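Local coordinates for protein endoglucanase CEL5A (PDB 4AEK) that probably binds beta-glucan chains through a family 65 carbohydrate-binding module, thereby bringing its cellulose-degrading endoglucanase to the polysaccharide, at residues D55-F60 with K110-A115. Sequence-based numbering, arbitrary orientation.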
loop_
_atom_site.group_PDB
_atom_site.type_symbol
_atom_site.label_atom_id
_atom_site.label_comp_id
_atom_site.label_asym_id
_atom_site.label_seq_id
_atom_site.Cartn_x
_atom_site.Cartn_y
_atom_site.Cartn_z
ATOM N N ASP A 55 -1.568 3.046 12.922
ATOM C CA ASP A 55 -1.868 1.819 12.201
ATOM C C ASP A 55 -1.714 2.134 10.711
ATOM O O ASP A 55 -1.677 3.297 10.314
ATOM C CB ASP A 55 -3.217 1.253 12.588
ATOM C CG ASP A 55 -3.180 0.603 13.994
ATOM O OD1 ASP A 55 -2.318 -0.269 14.214
ATOM O OD2 ASP A 55 -3.972 1.022 14.812
ATOM N N ILE A 56 -1.601 1.091 9.926
ATOM C CA ILE A 56 -1.176 1.229 8.547
ATOM C C ILE A 56 -2.153 0.526 7.645
ATOM O O ILE A 56 -2.648 -0.546 7.982
ATOM C CB ILE A 56 0.251 0.655 8.342
ATOM C CG1 ILE A 56 0.811 0.991 6.959
ATOM C CG2 ILE A 56 0.301 -0.859 8.512
ATOM C CD1 ILE A 56 2.321 0.841 6.892
ATOM N N VAL A 57 -2.286 1.044 6.425
ATOM C CA VAL A 57 -3.247 0.467 5.446
ATOM C C VAL A 57 -2.458 0.552 4.103
ATOM O O VAL A 57 -1.638 1.480 3.890
ATOM C CB VAL A 57 -4.534 1.315 5.666
ATOM C CG1 VAL A 57 -4.927 2.289 4.579
ATOM C CG2 VAL A 57 -5.622 0.622 6.476
ATOM N N LEU A 58 -2.679 -0.436 3.273
ATOM C CA LEU A 58 -2.336 -0.470 1.897
ATOM C C LEU A 58 -3.568 -0.274 1.024
ATOM O O LEU A 58 -4.596 -0.922 1.247
ATOM C CB LEU A 58 -1.647 -1.790 1.574
ATOM C CG LEU A 58 -1.145 -2.068 0.164
ATOM C CD1 LEU A 58 -0.043 -1.084 -0.145
ATOM C CD2 LEU A 58 -0.635 -3.499 0.008
ATOM N N ILE A 59 -3.488 0.626 0.036
ATOM C CA ILE A 59 -4.575 0.898 -0.903
ATOM C C ILE A 59 -4.175 0.495 -2.319
ATOM O O ILE A 59 -3.170 1.009 -2.817
ATOM C CB ILE A 59 -4.907 2.394 -1.000
ATOM C CG1 ILE A 59 -5.114 3.122 0.358
ATOM C CG2 ILE A 59 -6.089 2.582 -1.897
ATOM C CD1 ILE A 59 -5.799 2.294 1.324
ATOM N N PHE A 60 -4.927 -0.388 -2.955
ATOM C CA PHE A 60 -4.931 -0.588 -4.396
ATOM C C PHE A 60 -6.172 0.067 -4.898
ATOM O O PHE A 60 -7.283 -0.250 -4.445
ATOM C CB PHE A 60 -4.854 -2.082 -4.759
ATOM C CG PHE A 60 -3.444 -2.619 -4.861
ATOM C CD1 PHE A 60 -2.509 -2.315 -3.894
ATOM C CD2 PHE A 60 -3.074 -3.452 -5.869
ATOM C CE1 PHE A 60 -1.220 -2.781 -3.977
ATOM C CE2 PHE A 60 -1.781 -3.949 -5.941
ATOM C CZ PHE A 60 -0.871 -3.623 -4.982
ATOM N N LYS A 110 -0.765 4.126 3.590
ATOM C CA LYS A 110 -1.237 5.286 4.326
ATOM C C LYS A 110 -1.393 4.971 5.807
ATOM O O LYS A 110 -1.552 3.818 6.175
ATOM C CB LYS A 110 -2.588 5.805 3.804
ATOM C CG LYS A 110 -2.606 6.181 2.321
ATOM C CD LYS A 110 -3.935 6.846 1.989
ATOM C CE LYS A 110 -4.071 7.312 0.551
ATOM N NZ LYS A 110 -3.349 8.554 0.371
ATOM N N PRO A 111 -1.252 6.003 6.662
ATOM C CA PRO A 111 -1.522 5.855 8.086
ATOM C C PRO A 111 -2.990 6.074 8.426
ATOM O O PRO A 111 -3.747 6.785 7.761
ATOM C CB PRO A 111 -0.649 6.973 8.690
ATOM C CG PRO A 111 -0.722 8.080 7.687
ATOM C CD PRO A 111 -0.986 7.439 6.321
ATOM N N LEU A 112 -3.420 5.493 9.525
ATOM C CA LEU A 112 -4.644 5.948 10.163
ATOM C C LEU A 112 -4.260 7.029 11.135
ATOM O O LEU A 112 -3.084 7.179 11.444
ATOM C CB LEU A 112 -5.299 4.748 10.822
ATOM C CG LEU A 112 -5.552 3.479 9.992
ATOM C CD1 LEU A 112 -6.229 2.397 10.834
ATOM C CD2 LEU A 112 -6.382 3.804 8.768
ATOM N N PRO A 113 -5.255 7.792 11.636
ATOM C CA PRO A 113 -5.000 8.891 12.537
ATOM C C PRO A 113 -4.179 8.459 13.737
ATOM O O PRO A 113 -4.355 7.383 14.292
ATOM C CB PRO A 113 -6.403 9.371 12.934
ATOM C CG PRO A 113 -7.219 9.099 11.690
ATOM C CD PRO A 113 -6.670 7.766 11.196
ATOM N N SER A 114 -3.339 9.375 14.185
ATOM C CA SER A 114 -2.230 9.088 15.133
ATOM C C SER A 114 -1.949 10.398 15.793
ATOM O O SER A 114 -1.978 11.404 15.113
ATOM C CB SER A 114 -1.117 8.805 14.143
ATOM O OG SER A 114 0.067 8.670 14.573
ATOM N N ALA A 115 -1.735 10.428 17.105
ATOM C CA ALA A 115 -1.163 11.628 17.726
ATOM C C ALA A 115 0.297 11.939 17.256
ATOM O O ALA A 115 0.709 13.067 17.125
ATOM C CB ALA A 115 -1.213 11.456 19.267
HETATM O O HOH W 1 -3.259 4.706 14.219
#
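Val57 and Lys110 form the hydrogen-bonded pair at which strand 56-62 meets the end of strand 106-111, antiparallel neighbours in the four-stranded sheet of this beta-sandwich carbohydrate-binding module. The contact illustrates how an antiparallel ladder can run on past the last residue of a strand, here to Leu112. Backbone bonds carry the pairing: Val57 N gives its hydrogen to Lys110 O at 2.9 Å, and Lys110 N returns a straighter bond of 2.8 Å to Val57 O. Next comes the non-hydrogen-bonded pair of Ile56 and Pro111, a site that tolerates proline, since a residue of such a pair turns its backbone N away from the opposite strand. Beyond it Leu112 N reaches Asp55 O at 2.9 Å, coming from above the carbonyl plane. That same oxygen also receives a CA-H...O contact from Pro111 CA, 3.4 Å away.

Apolar contacts follow the ladder on the face bearing Val57 and Lys110. Leu112 keeps its CG beside the backbone N and anti to the carbonyl carbon (chi1 -52°), which turns its branches back over the strand: CD2 lies 4.0 Å from Val57 CG2, the two side chains crossing at about a right angle, while CD1 touches Asp55 CB at 3.7 Å. Cut back to an alanine, Leu112 would lose CG and both methyls, which would probably uncover Val57 CG2 and the Asp55 methylene. Farther along, the aliphatic part of Lys110 brings its CD to 4.2 Å from Ile59 CG1, before its ammonium leads away to bond Trp24 O and Ser26 OG; the Trp24 ring adds a cation-pi contact.

Where the two segments part, one water takes over from direct pairing, accepting from Asp55 N at 2.7 Å and donating to Pro113 O.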